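Local coordinates for protein spydx (Streptococcus pyogenes, PDB 2J43) that binds alpha-glucans such as host lung glycogen through two family 41 carbohydrate-binding modules, here cut from a cell-wall-anchored virulence factor that is probably a pullulanase, at residues F203-D206 with V211-N214; G112-N117 with N168-L173; L21-W26 with Y53-P58; H3-H8 with I85-P90. All blocks are in the same frame, centred on the assembly; numbering follows the deposited sequence. Where two conformers were deposited one is given.

How the contacts relate
The four contacts fall into two groups, one in each of the two tandem family 41 modules of the chain. Contacts 3 and 4, in the first module, have centres about 12 Å apart and share a sheet in which strands 53-58 and 4-9 are neighbours; Arg6 NE meets Asp56 OD1 at 2.8 Å, and contact 3 is nested in the loop that contact 4 closes. Contacts 1 and 2 belong to the second module, centres about 11 Å apart, joined along strands 201-205 and 113-119. Between the modules, Asn214 CB of contact 1 touches Leu88 CD1 of contact 4 at 3.5 Å, whereas contacts 2 and 3 lie about 33 Å apart between centres.

Contact 1: F203-D206 with V211-N214; sequences FVKD and VYNN
Phe203 and Tyr212 hold the close part of this contact through their backbones, and each ring packs on main chain of the other segment. The amide N of Phe203 gives a hydrogen bond to Tyr212 O (2.9 Å), and Tyr212 N returns one to Phe203 O at 3.0 Å; the second is the straighter, with an N-H...O angle of 157° against 143°. The reciprocal pair makes a single antiparallel bridge of the hydrogen-bonded kind. The Phe203 ring, its CG anti to the carbonyl carbon (chi1 -55°), lies against the backbone of Asn214: the carbonyl carbon of Asn214 sits over one face, offset toward the rim, at 3.4 Å from Phe203 CD2, while Tyr212 O lies at the ring edge. The Tyr212 ring in turn has Phe203 O in its plane at the edge, 3.4 Å from Tyr212 CD2. By this bridge the chain following strand 201-205 turns back on the last strand of the beta-sandwich of the second carbohydrate-binding module, on the flank away from strand 113-119, whose backbone bonds with Val204. Packing thins toward the start of 211-214, where Val204 CG1 approaches Val211 CA at 3.9 Å, and Val204 CG1 and Val211 CG2 are 4.4 Å apart; Phe172 and Tyr191 adjoin both side chains. Looser still is the partly exposed Lys205, whose CE stands obliquely to the Tyr212 ring, 4.4 Å from Tyr212 CE2. Its ammonium forms a salt bridge with Asp208 OD2, which is also hydrogen-bonded to the Tyr212 hydroxyl.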
loop_
_atom_site.group_PDB
_atom_site.type_symbol
_atom_site.label_atom_id
_atom_site.label_comp_id
_atom_site.label_asym_id
_atom_site.label_seq_id
_atom_site.Cartn_x
_atom_site.Cartn_y
_atom_site.Cartn_z
ATOM N N PHE A 203 -3.623 6.146 6.088
ATOM C CA PHE A 203 -5.008 5.846 5.873
ATOM C C PHE A 203 -5.778 6.214 7.110
ATOM O O PHE A 203 -5.442 5.778 8.219
ATOM C CB PHE A 203 -5.194 4.355 5.556
ATOM C CG PHE A 203 -4.350 3.914 4.410
ATOM C CD1 PHE A 203 -4.867 3.840 3.151
ATOM C CD2 PHE A 203 -3.011 3.652 4.589
ATOM C CE1 PHE A 203 -4.019 3.517 2.062
ATOM C CE2 PHE A 203 -2.190 3.308 3.531
ATOM C CZ PHE A 203 -2.709 3.248 2.263
ATOM N N VAL A 204 -6.766 7.085 6.935
ATOM C CA VAL A 204 -7.718 7.456 7.993
ATOM C C VAL A 204 -9.130 7.314 7.504
ATOM O O VAL A 204 -9.387 7.258 6.293
ATOM C CB VAL A 204 -7.480 8.902 8.564
ATOM C CG1 VAL A 204 -6.208 8.942 9.441
ATOM C CG2 VAL A 204 -7.428 9.891 7.479
ATOM N N LYS A 205 -10.078 7.138 8.429
ATOM C CA LYS A 205 -11.446 6.918 8.044
ATOM C C LYS A 205 -12.477 7.494 9.029
ATOM O O LYS A 205 -12.177 7.591 10.217
ATOM C CB LYS A 205 -11.728 5.405 7.933
ATOM C CG LYS A 205 -11.404 4.583 9.172
ATOM C CD LYS A 205 -11.826 3.096 8.936
ATOM C CE LYS A 205 -11.496 2.205 10.094
ATOM N NZ LYS A 205 -12.313 2.469 11.341
ATOM N N ASP A 206 -13.635 7.876 8.495
ATOM C CA ASP A 206 -14.810 8.220 9.283
ATOM C C ASP A 206 -14.457 9.214 10.408
ATOM O O ASP A 206 -13.877 10.286 10.124
ATOM C CB ASP A 206 -15.453 6.893 9.778
ATOM C CG ASP A 206 -15.791 5.960 8.631
ATOM O OD1 ASP A 206 -16.519 6.382 7.723
ATOM O OD2 ASP A 206 -15.365 4.819 8.563
ATOM N N VAL A 211 -4.359 6.975 12.951
ATOM C CA VAL A 211 -3.679 6.916 11.651
ATOM C C VAL A 211 -3.159 5.505 11.453
ATOM O O VAL A 211 -2.436 4.986 12.298
ATOM C CB VAL A 211 -2.440 7.778 11.592
ATOM C CG1 VAL A 211 -1.900 7.862 10.164
ATOM C CG2 VAL A 211 -2.747 9.162 12.085
ATOM N N TYR A 212 -3.510 4.924 10.311
ATOM C CA TYR A 212 -3.142 3.565 9.965
ATOM C C TYR A 212 -2.127 3.651 8.859
ATOM O O TYR A 212 -2.153 4.555 8.024
ATOM C CB TYR A 212 -4.359 2.786 9.523
ATOM C CG TYR A 212 -5.428 2.667 10.563
ATOM C CD1 TYR A 212 -5.416 1.608 11.478
ATOM C CD2 TYR A 212 -6.471 3.561 10.615
ATOM C CE1 TYR A 212 -6.382 1.490 12.420
ATOM C CE2 TYR A 212 -7.502 3.438 11.568
ATOM C CZ TYR A 212 -7.423 2.403 12.496
ATOM O OH TYR A 212 -8.399 2.208 13.463
ATOM N N ASN A 213 -1.203 2.695 8.868
ATOM C CA ASN A 213 -0.138 2.621 7.882
ATOM C C ASN A 213 -0.456 1.628 6.725
ATOM O O ASN A 213 0.400 1.335 5.915
ATOM C CB ASN A 213 1.181 2.303 8.560
ATOM C CG ASN A 213 1.251 0.897 9.099
ATOM O OD1 ASN A 213 0.512 0.014 8.679
ATOM N ND2 ASN A 213 2.126 0.696 10.072
ATOM N N ASN A 214 -1.712 1.201 6.661
ATOM C CA ASN A 214 -2.198 0.249 5.665
ATOM C C ASN A 214 -3.662 0.395 5.399
ATOM O O ASN A 214 -4.411 0.858 6.270
ATOM C CB ASN A 214 -1.902 -1.192 6.161
ATOM C CG ASN A 214 -2.636 -1.529 7.453
ATOM O OD1 ASN A 214 -2.103 -1.301 8.569
ATOM N ND2 ASN A 214 -3.834 -1.995 7.338
#

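Contact 2: G112-N117 with N168-L173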
loop_
_atom_site.group_PDB
_atom_site.type_symbol
_atom_site.label_atom_id
_atom_site.label_comp_id
_atom_site.label_asym_id
_atom_site.label_seq_id
_atom_site.Cartn_x
_atom_site.Cartn_y
_atom_site.Cartn_z
ATOM N N GLY A 112 9.634 11.970 -0.411
ATOM C CA GLY A 112 9.455 13.348 0.013
ATOM C C GLY A 112 8.011 13.833 0.019
ATOM O O GLY A 112 7.731 15.039 0.180
ATOM N N TYR A 113 7.089 12.902 -0.177
ATOM C CA TYR A 113 5.665 13.212 -0.081
ATOM C C TYR A 113 5.012 12.176 0.841
ATOM O O TYR A 113 5.500 11.063 0.984
ATOM C CB TYR A 113 5.006 13.158 -1.465
ATOM C CG TYR A 113 5.380 14.275 -2.439
ATOM C CD1 TYR A 113 4.451 15.269 -2.763
ATOM C CD2 TYR A 113 6.626 14.302 -3.084
ATOM C CE1 TYR A 113 4.765 16.283 -3.692
ATOM C CE2 TYR A 113 6.953 15.326 -4.000
ATOM C CZ TYR A 113 6.010 16.304 -4.299
ATOM O OH TYR A 113 6.282 17.323 -5.206
ATOM N N LEU A 114 3.927 12.554 1.511
ATOM C CA LEU A 114 3.088 11.602 2.217
ATOM C C LEU A 114 1.708 11.735 1.561
ATOM O O LEU A 114 1.173 12.831 1.468
ATOM C CB LEU A 114 2.989 11.921 3.711
ATOM C CG LEU A 114 2.209 10.888 4.535
ATOM C CD1 LEU A 114 2.901 9.529 4.546
ATOM C CD2 LEU A 114 1.857 11.300 5.995
ATOM N N ARG A 115 1.130 10.639 1.062
ATOM C CA ARG A 115 -0.299 10.633 0.711
ATOM C C ARG A 115 -1.167 10.334 1.928
ATOM O O ARG A 115 -0.976 9.316 2.614
ATOM C CB ARG A 115 -0.611 9.576 -0.355
ATOM C CG ARG A 115 -2.068 9.556 -0.766
ATOM C CD ARG A 115 -2.379 8.820 -2.056
ATOM N NE ARG A 115 -1.729 9.407 -3.207
ATOM C CZ ARG A 115 -1.838 8.923 -4.452
ATOM N NH1 ARG A 115 -2.536 7.820 -4.692
ATOM N NH2 ARG A 115 -1.239 9.559 -5.461
ATOM N N ILE A 116 -2.147 11.211 2.172
ATOM C CA ILE A 116 -3.160 11.000 3.179
ATOM C C ILE A 116 -4.423 10.565 2.477
ATOM O O ILE A 116 -5.010 11.317 1.719
ATOM C CB ILE A 116 -3.389 12.287 3.975
ATOM C CG1 ILE A 116 -2.099 12.664 4.714
ATOM C CG2 ILE A 116 -4.620 12.105 4.891
ATOM C CD1 ILE A 116 -2.118 14.047 5.414
ATOM N N ASN A 117 -4.841 9.335 2.723
ATOM C CA ASN A 117 -6.061 8.775 2.187
ATOM C C ASN A 117 -7.155 8.861 3.247
ATOM O O ASN A 117 -6.902 8.537 4.432
ATOM C CB ASN A 117 -5.856 7.281 1.854
ATOM C CG ASN A 117 -4.850 7.040 0.787
ATOM O OD1 ASN A 117 -5.187 7.138 -0.405
ATOM N ND2 ASN A 117 -3.570 6.769 1.171
ATOM N N ASN A 168 10.425 14.426 10.207
ATOM C CA ASN A 168 10.227 13.324 11.161
ATOM C C ASN A 168 8.786 13.067 11.555
ATOM O O ASN A 168 8.437 11.922 11.809
ATOM C CB ASN A 168 10.956 13.604 12.474
ATOM C CG ASN A 168 12.444 13.713 12.302
ATOM O OD1 ASN A 168 13.073 12.842 11.699
ATOM N ND2 ASN A 168 13.015 14.787 12.828
ATOM N N GLU A 169 7.972 14.129 11.670
ATOM C CA GLU A 169 6.616 14.024 12.204
ATOM C C GLU A 169 5.653 14.975 11.465
ATOM O O GLU A 169 6.046 16.086 11.118
ATOM C CB GLU A 169 6.643 14.346 13.697
ATOM C CG GLU A 169 5.450 13.827 14.459
ATOM C CD GLU A 169 5.649 13.872 15.972
ATOM O OE1 GLU A 169 6.697 13.391 16.453
ATOM O OE2 GLU A 169 4.737 14.385 16.672
ATOM N N ILE A 170 4.461 14.484 11.135
ATOM C CA ILE A 170 3.416 15.317 10.524
ATOM C C ILE A 170 2.193 15.242 11.404
ATOM O O ILE A 170 1.938 14.239 12.040
ATOM C CB ILE A 170 3.076 14.852 9.057
ATOM C CG1 ILE A 170 2.019 15.740 8.386
ATOM C CG2 ILE A 170 2.527 13.434 9.031
ATOM C CD1 ILE A 170 1.731 15.327 6.925
ATOM N N GLY A 171 1.447 16.343 11.437
ATOM C CA GLY A 171 0.154 16.373 12.060
ATOM C C GLY A 171 -0.830 16.812 10.991
ATOM O O GLY A 171 -0.499 17.560 10.062
ATOM N N PHE A 172 -2.031 16.322 11.138
ATOM C CA PHE A 172 -3.104 16.722 10.255
ATOM C C PHE A 172 -4.472 16.478 10.878
ATOM O O PHE A 172 -4.642 15.828 11.911
ATOM C CB PHE A 172 -2.963 16.020 8.885
ATOM C CG PHE A 172 -3.108 14.529 8.915
ATOM C CD1 PHE A 172 -4.346 13.897 8.685
ATOM C CD2 PHE A 172 -2.022 13.731 9.170
ATOM C CE1 PHE A 172 -4.437 12.514 8.704
ATOM C CE2 PHE A 172 -2.148 12.334 9.149
ATOM C CZ PHE A 172 -3.352 11.765 8.923
ATOM N N LEU A 173 -5.495 17.052 10.239
ATOM C CA LEU A 173 -6.848 16.868 10.689
ATOM C C LEU A 173 -7.760 16.892 9.505
ATOM O O LEU A 173 -7.510 17.613 8.568
ATOM C CB LEU A 173 -7.247 17.961 11.687
ATOM C CG LEU A 173 -8.451 17.647 12.559
ATOM C CD1 LEU A 173 -8.371 16.385 13.417
ATOM C CD2 LEU A 173 -8.822 18.851 13.482
#
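The Phe172 ring carries Ile116 CD1 on one face: the methyl stands 3.6 Å above the plane and 3.8 Å from the ring centroid, 16° off the normal, which makes this a CH-pi contact over the face. It leans to the CG side, with Ile116 CD1 3.7 Å from Phe172 CG, while the other branch of the isoleucine reaches further along the ring, Ile116 CG2 lying 3.8 Å from Phe172 CE1. Outside the two segments the Tyr191 ring also meets that of Phe172. A chi1 of 65° sets Phe172 CG between its backbone N and carbonyl carbon. The Ile116 and Phe172 side chains approach from opposite directions. Two residues earlier on each strand the contact is wholly aliphatic: Leu114 CD2 and Ile170 CG2 touch at 3.8 Å as the two side chains cross obliquely. Ile116 CD1, 4.3 Å from Ile170 CD1, links the two pairs diagonally. All four residues are buried, and Phe193 touches both Leu114 and Ile170 while Val202 lies against Leu114 and Ile116. The segment axes approach to 10.4 Å at an angle of 27°, too far apart for backbone pairing, and Leu114, Ile116, Ile170 and Phe172 direct their CB atoms toward the other strand. Such facing strands joined solely by apolar side chains form the core of a beta-sandwich, as in family 41 modules.

Contact 3: L21-W26 with Y53-P58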
loop_
_atom_site.group_PDB
_atom_site.type_symbol
_atom_site.label_atom_id
_atom_site.label_comp_id
_atom_site.label_asym_id
_atom_site.label_seq_id
_atom_site.Cartn_x
_atom_site.Cartn_y
_atom_site.Cartn_z
ATOM N N LEU A 21 11.610 -17.661 -16.495
ATOM C CA LEU A 21 11.419 -17.257 -15.087
ATOM C C LEU A 21 10.214 -17.944 -14.434
ATOM O O LEU A 21 9.146 -18.073 -15.014
ATOM C CB LEU A 21 11.217 -15.756 -14.970
ATOM C CG LEU A 21 12.459 -14.920 -15.226
ATOM C CD1 LEU A 21 12.045 -13.450 -15.334
ATOM C CD2 LEU A 21 13.467 -15.212 -14.107
ATOM N N GLY A 22 10.397 -18.371 -13.175
ATOM C CA GLY A 22 9.302 -18.919 -12.392
ATOM C C GLY A 22 9.092 -18.227 -11.061
ATOM O O GLY A 22 10.066 -17.752 -10.429
ATOM N N LEU A 23 7.847 -18.214 -10.623
ATOM C CA LEU A 23 7.466 -17.766 -9.268
ATOM C C LEU A 23 7.132 -19.018 -8.474
ATOM O O LEU A 23 6.125 -19.675 -8.683
ATOM C CB LEU A 23 6.253 -16.849 -9.303
ATOM C CG LEU A 23 5.799 -16.250 -7.978
ATOM C CD1 LEU A 23 6.945 -15.453 -7.363
ATOM C CD2 LEU A 23 4.551 -15.344 -8.115
ATOM N N TRP A 24 7.970 -19.299 -7.488
ATOM C CA TRP A 24 7.953 -20.515 -6.686
ATOM C C TRP A 24 7.398 -20.115 -5.299
ATOM O O TRP A 24 7.904 -19.189 -4.691
ATOM C CB TRP A 24 9.375 -21.071 -6.556
ATOM C CG TRP A 24 9.433 -22.345 -5.760
ATOM C CD1 TRP A 24 9.524 -22.476 -4.394
ATOM C CD2 TRP A 24 9.433 -23.660 -6.300
ATOM N NE1 TRP A 24 9.538 -23.818 -4.074
ATOM C CE2 TRP A 24 9.465 -24.568 -5.222
ATOM C CE3 TRP A 24 9.376 -24.175 -7.618
ATOM C CZ2 TRP A 24 9.457 -25.958 -5.410
ATOM C CZ3 TRP A 24 9.369 -25.549 -7.811
ATOM C CH2 TRP A 24 9.406 -26.439 -6.715
ATOM N N VAL A 25 6.289 -20.724 -4.867
ATOM C CA VAL A 25 5.540 -20.247 -3.711
ATOM C C VAL A 25 5.289 -21.328 -2.648
ATOM O O VAL A 25 5.142 -22.506 -2.960
ATOM C CB VAL A 25 4.189 -19.617 -4.133
ATOM C CG1 VAL A 25 4.419 -18.420 -5.017
ATOM C CG2 VAL A 25 3.324 -20.627 -4.879
ATOM N N TRP A 26 5.261 -20.879 -1.406
ATOM C CA TRP A 26 4.900 -21.726 -0.290
ATOM C C TRP A 26 4.226 -20.946 0.809
ATOM O O TRP A 26 3.915 -19.757 0.656
ATOM C CB TRP A 26 6.104 -22.502 0.169
ATOM C CG TRP A 26 7.299 -21.743 0.749
ATOM C CD1 TRP A 26 7.632 -21.683 2.064
ATOM C CD2 TRP A 26 8.368 -21.020 0.052
ATOM N NE1 TRP A 26 8.790 -20.977 2.239
ATOM C CE2 TRP A 26 9.283 -20.577 1.037
ATOM C CE3 TRP A 26 8.642 -20.716 -1.280
ATOM C CZ2 TRP A 26 10.430 -19.843 0.735
ATOM C CZ3 TRP A 26 9.786 -19.990 -1.567
ATOM C CH2 TRP A 26 10.652 -19.557 -0.566
ATOM N N TYR A 53 5.518 -5.675 -13.349
ATOM C CA TYR A 53 4.717 -6.826 -13.750
ATOM C C TYR A 53 3.857 -7.266 -12.592
ATOM O O TYR A 53 4.185 -7.001 -11.423
ATOM C CB TYR A 53 5.609 -8.005 -14.186
ATOM C CG TYR A 53 6.222 -7.816 -15.544
ATOM C CD1 TYR A 53 5.610 -8.355 -16.679
ATOM C CD2 TYR A 53 7.360 -7.071 -15.708
ATOM C CE1 TYR A 53 6.170 -8.172 -17.940
ATOM C CE2 TYR A 53 7.933 -6.854 -16.980
ATOM C CZ TYR A 53 7.327 -7.413 -18.081
ATOM O OH TYR A 53 7.880 -7.223 -19.348
ATOM N N TYR A 54 2.733 -7.896 -12.872
ATOM C CA TYR A 54 1.994 -8.495 -11.795
ATOM C C TYR A 54 1.505 -9.893 -12.162
ATOM O O TYR A 54 1.321 -10.245 -13.339
ATOM C CB TYR A 54 0.816 -7.616 -11.331
ATOM C CG TYR A 54 -0.319 -7.504 -12.356
ATOM C CD1 TYR A 54 -1.460 -8.274 -12.233
ATOM C CD2 TYR A 54 -0.193 -6.675 -13.471
ATOM C CE1 TYR A 54 -2.497 -8.202 -13.203
ATOM C CE2 TYR A 54 -1.198 -6.603 -14.458
ATOM C CZ TYR A 54 -2.347 -7.364 -14.298
ATOM O OH TYR A 54 -3.338 -7.308 -15.269
ATOM N N LEU A 55 1.301 -10.684 -11.124
ATOM C CA LEU A 55 0.940 -12.077 -11.238
ATOM C C LEU A 55 0.072 -12.427 -10.014
ATOM O O LEU A 55 0.474 -12.094 -8.881
ATOM C CB LEU A 55 2.225 -12.892 -11.328
ATOM C CG LEU A 55 2.099 -14.374 -11.553
ATOM C CD1 LEU A 55 1.193 -14.749 -12.723
ATOM C CD2 LEU A 55 3.510 -14.884 -11.776
ATOM N N ASP A 56 -1.082 -13.055 -10.229
ATOM C CA ASP A 56 -2.025 -13.438 -9.177
ATOM C C ASP A 56 -1.736 -14.835 -8.677
ATOM O O ASP A 56 -1.611 -15.780 -9.492
ATOM C CB ASP A 56 -3.454 -13.401 -9.660
ATOM C CG ASP A 56 -3.927 -12.009 -9.967
ATOM O OD1 ASP A 56 -3.273 -11.017 -9.531
ATOM O OD2 ASP A 56 -4.898 -11.796 -10.699
ATOM N N VAL A 57 -1.557 -14.956 -7.367
ATOM C CA VAL A 57 -1.203 -16.217 -6.719
ATOM C C VAL A 57 -2.423 -16.674 -5.894
ATOM O O VAL A 57 -2.788 -16.019 -4.932
ATOM C CB VAL A 57 -0.024 -16.072 -5.772
ATOM C CG1 VAL A 57 0.285 -17.425 -5.093
ATOM C CG2 VAL A 57 1.252 -15.560 -6.504
ATOM N N PRO A 58 -3.067 -17.787 -6.251
ATOM C CA PRO A 58 -4.168 -18.294 -5.444
ATOM C C PRO A 58 -3.713 -18.593 -4.022
ATOM O O PRO A 58 -2.670 -19.204 -3.790
ATOM C CB PRO A 58 -4.585 -19.589 -6.181
ATOM C CG PRO A 58 -4.170 -19.336 -7.582
ATOM C CD PRO A 58 -2.850 -18.624 -7.446
#
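Leu23, with more surface buried here than any other residue of the two segments, sets one methyl against two residues of the facing strand. Its CD2 lies 3.7 Å from Val57 CG2 and 3.8 Å from Leu55 CD2, and thus serves as the shared point of the contact; with CG anti to the backbone N (chi1 -177°) the side chain carries its fork out toward the other strand, where CD2 does the touching. Leu55 has the same first torsion, and the two leucines slide past one another in opposite directions, so that Leu55 CD2 also comes within 4.2 Å of Leu23 CB. Val57, second in buried area, offers a different branch to each partner: CG2, anti to the carbonyl carbon, meets Leu23, while Val57 CG1 turns to Val25, whose own CG1 is 4.3 Å away. The Leu23 and Val57 side chains meet at a slant, in contrast to the sliding pair. These contacts join strand 21-27 of one sheet to strand 53-58 of the other across the core of the beta-sandwich of the first carbohydrate-binding module. The evidence is geometric: the segment axes pass 9.6 Å apart at 28°, and the register of Leu23 with Leu55 and Val25 with Val57 puts their CA atoms 8.9 and 8.4 Å apart, the spacing of stacked sheets and not of hydrogen-bonded neighbours. Around this aliphatic layer, Phe9 and Tyr69 flank Leu23 and Met7 adjoins Val57. Asp56 points away from the core, and on that outer side its OD1 forms a salt bridge with Arg6 on the adjoining strand 4-9.

Contact 4: H3-H8 with I85-P90; sequences HHLRMH and ISLLTP
Leu5 and Leu87 are the closest backbone pair, with CA atoms 9.3 Å apart, and Met7 and Ile85 follow at 10.4 Å, so that strand 4-9 and the end of strand 83-86 face each other from different sheets, too distant for main-chain pairing. Side chains bridge the gap. Ile85 takes the central place through its CD1, which is 3.7 Å from the CE methyl of Met7, deposited as selenomethionine, and 4.2 Å from Leu5 CD2. The two approaches differ. Leu5 and Ile85 reach for each other tip to tip, whereas Met7 comes in at an angle: its chain bends about the bond between CG and SE (chi3 63°), which swings CE round to the isoleucine although the CB is not directed across the interface. Leu5 divides its two branches between neighbours, CD2 going to Ile85 and CD1 to Leu87, whose CD2 stands 4.1 Å away. Its CG is anti to the backbone N (chi1 -178°), an extended form that carries the fork well out from the strand. The same buried layer continues into Tyr69, which touches Met7 and Ile85, into Val67, which touches Leu87, and into Val95 beside Leu5. Further along strand 4-9, the His8 ring stacks with that of Trp96. With four buried apolar side chains, contacts from 3.7 to 4.2 Å and no polar bond between the segments, the chemistry implies that dispersion and the exclusion of water hold the two sheets of the first module together here.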
loop_
_atom_site.group_PDB
_atom_site.type_symbol
_atom_site.label_atom_id
_atom_site.label_comp_id
_atom_site.label_asym_id
_atom_site.label_seq_id
_atom_site.Cartn_x
_atom_site.Cartn_y
_atom_site.Cartn_z
ATOM N N HIS A 3 -9.697 -16.858 -3.002
ATOM C CA HIS A 3 -8.871 -15.726 -2.621
ATOM C C HIS A 3 -7.558 -15.795 -3.404
ATOM O O HIS A 3 -6.999 -16.885 -3.667
ATOM C CB HIS A 3 -8.545 -15.772 -1.135
ATOM C CG HIS A 3 -9.746 -15.699 -0.247
ATOM N ND1 HIS A 3 -10.346 -14.503 0.093
ATOM C CD2 HIS A 3 -10.462 -16.673 0.365
ATOM C CE1 HIS A 3 -11.379 -14.750 0.887
ATOM N NE2 HIS A 3 -11.464 -16.056 1.074
ATOM N N HIS A 4 -7.062 -14.627 -3.744
ATOM C CA HIS A 4 -5.823 -14.488 -4.496
ATOM C C HIS A 4 -4.984 -13.350 -3.890
ATOM O O HIS A 4 -5.539 -12.392 -3.309
ATOM C CB HIS A 4 -6.139 -14.187 -5.977
ATOM C CG HIS A 4 -6.682 -15.368 -6.735
ATOM N ND1 HIS A 4 -7.941 -15.889 -6.512
ATOM C CD2 HIS A 4 -6.146 -16.105 -7.739
ATOM C CE1 HIS A 4 -8.134 -16.923 -7.311
ATOM N NE2 HIS A 4 -7.058 -17.080 -8.057
ATOM N N LEU A 5 -3.677 -13.444 -4.068
ATOM C CA LEU A 5 -2.773 -12.354 -3.776
ATOM C C LEU A 5 -2.207 -11.829 -5.088
ATOM O O LEU A 5 -1.472 -12.535 -5.780
ATOM C CB LEU A 5 -1.621 -12.834 -2.887
ATOM C CG LEU A 5 -0.583 -11.784 -2.450
ATOM C CD1 LEU A 5 -1.217 -10.708 -1.563
ATOM C CD2 LEU A 5 0.592 -12.399 -1.749
ATOM N N ARG A 6 -2.548 -10.602 -5.451
ATOM C CA ARG A 6 -1.952 -9.980 -6.647
ATOM C C ARG A 6 -0.610 -9.406 -6.307
ATOM O O ARG A 6 -0.526 -8.458 -5.527
ATOM C CB ARG A 6 -2.877 -8.905 -7.213
ATOM C CG ARG A 6 -2.287 -8.087 -8.336
ATOM C CD ARG A 6 -3.285 -7.419 -9.282
ATOM N NE ARG A 6 -4.103 -8.426 -9.948
ATOM C CZ ARG A 6 -5.131 -8.124 -10.716
ATOM N NH1 ARG A 6 -5.418 -6.855 -10.926
ATOM N NH2 ARG A 6 -5.824 -9.081 -11.323
HETATM N N MSE A 7 0.423 -10.042 -6.850
HETATM C CA MSE A 7 1.794 -9.687 -6.587
HETATM C C MSE A 7 2.334 -8.792 -7.689
HETATM O O MSE A 7 2.402 -9.181 -8.821
HETATM C CB MSE A 7 2.650 -10.935 -6.433
HETATM C CG MSE A 7 2.167 -11.822 -5.330
HETATM SE SE MSE A 7 3.516 -13.185 -4.885
HETATM C CE MSE A 7 4.922 -12.063 -4.295
ATOM N N HIS A 8 2.683 -7.580 -7.302
ATOM C CA HIS A 8 3.296 -6.606 -8.177
ATOM C C HIS A 8 4.804 -6.606 -7.996
ATOM O O HIS A 8 5.322 -6.385 -6.883
ATOM C CB HIS A 8 2.781 -5.213 -7.845
ATOM C CG HIS A 8 1.360 -4.985 -8.201
ATOM N ND1 HIS A 8 0.324 -5.026 -7.290
ATOM C CD2 HIS A 8 0.805 -4.611 -9.387
ATOM C CE1 HIS A 8 -0.801 -4.722 -7.915
ATOM N NE2 HIS A 8 -0.533 -4.486 -9.183
ATOM N N ILE A 85 6.109 -12.748 3.028
ATOM C CA ILE A 85 5.133 -11.687 3.105
ATOM C C ILE A 85 4.156 -12.041 4.225
ATOM O O ILE A 85 3.565 -13.102 4.221
ATOM C CB ILE A 85 4.352 -11.569 1.822
ATOM C CG1 ILE A 85 5.228 -11.248 0.617
ATOM C CG2 ILE A 85 3.208 -10.525 1.937
ATOM C CD1 ILE A 85 4.481 -11.480 -0.628
ATOM N N SER A 86 4.016 -11.132 5.181
ATOM C CA SER A 86 2.959 -11.192 6.185
ATOM C C SER A 86 1.682 -10.631 5.598
ATOM O O SER A 86 1.662 -9.495 5.094
ATOM C CB SER A 86 3.348 -10.316 7.368
ATOM O OG SER A 86 4.369 -10.951 8.108
ATOM N N LEU A 87 0.610 -11.406 5.643
ATOM C CA LEU A 87 -0.697 -10.902 5.223
ATOM C C LEU A 87 -1.281 -10.199 6.427
ATOM O O LEU A 87 -1.446 -10.828 7.463
ATOM C CB LEU A 87 -1.605 -12.039 4.746
ATOM C CG LEU A 87 -1.073 -12.733 3.485
ATOM C CD1 LEU A 87 -1.975 -13.907 3.110
ATOM C CD2 LEU A 87 -0.947 -11.739 2.347
ATOM N N LEU A 88 -1.569 -8.902 6.322
ATOM C CA LEU A 88 -1.988 -8.112 7.495
ATOM C C LEU A 88 -3.322 -8.568 8.017
ATOM O O LEU A 88 -3.620 -8.464 9.222
ATOM C CB LEU A 88 -2.010 -6.602 7.130
ATOM C CG LEU A 88 -0.655 -5.996 6.740
ATOM C CD1 LEU A 88 -0.790 -4.499 6.299
ATOM C CD2 LEU A 88 0.326 -6.130 7.824
ATOM N N THR A 89 -4.133 -9.047 7.100
ATOM C CA THR A 89 -5.411 -9.670 7.387
ATOM C C THR A 89 -5.619 -10.741 6.356
ATOM O O THR A 89 -5.026 -10.665 5.277
ATOM C CB THR A 89 -6.613 -8.639 7.336
ATOM O OG1 THR A 89 -7.778 -9.282 7.735
ATOM C CG2 THR A 89 -7.047 -8.325 5.957
ATOM N N PRO A 90 -6.470 -11.743 6.620
ATOM C CA PRO A 90 -6.784 -12.744 5.600
ATOM C C PRO A 90 -7.419 -12.198 4.344
ATOM O O PRO A 90 -7.445 -12.891 3.335
ATOM C CB PRO A 90 -7.734 -13.732 6.334
ATOM C CG PRO A 90 -7.503 -13.484 7.716
ATOM C CD PRO A 90 -7.122 -12.076 7.910
#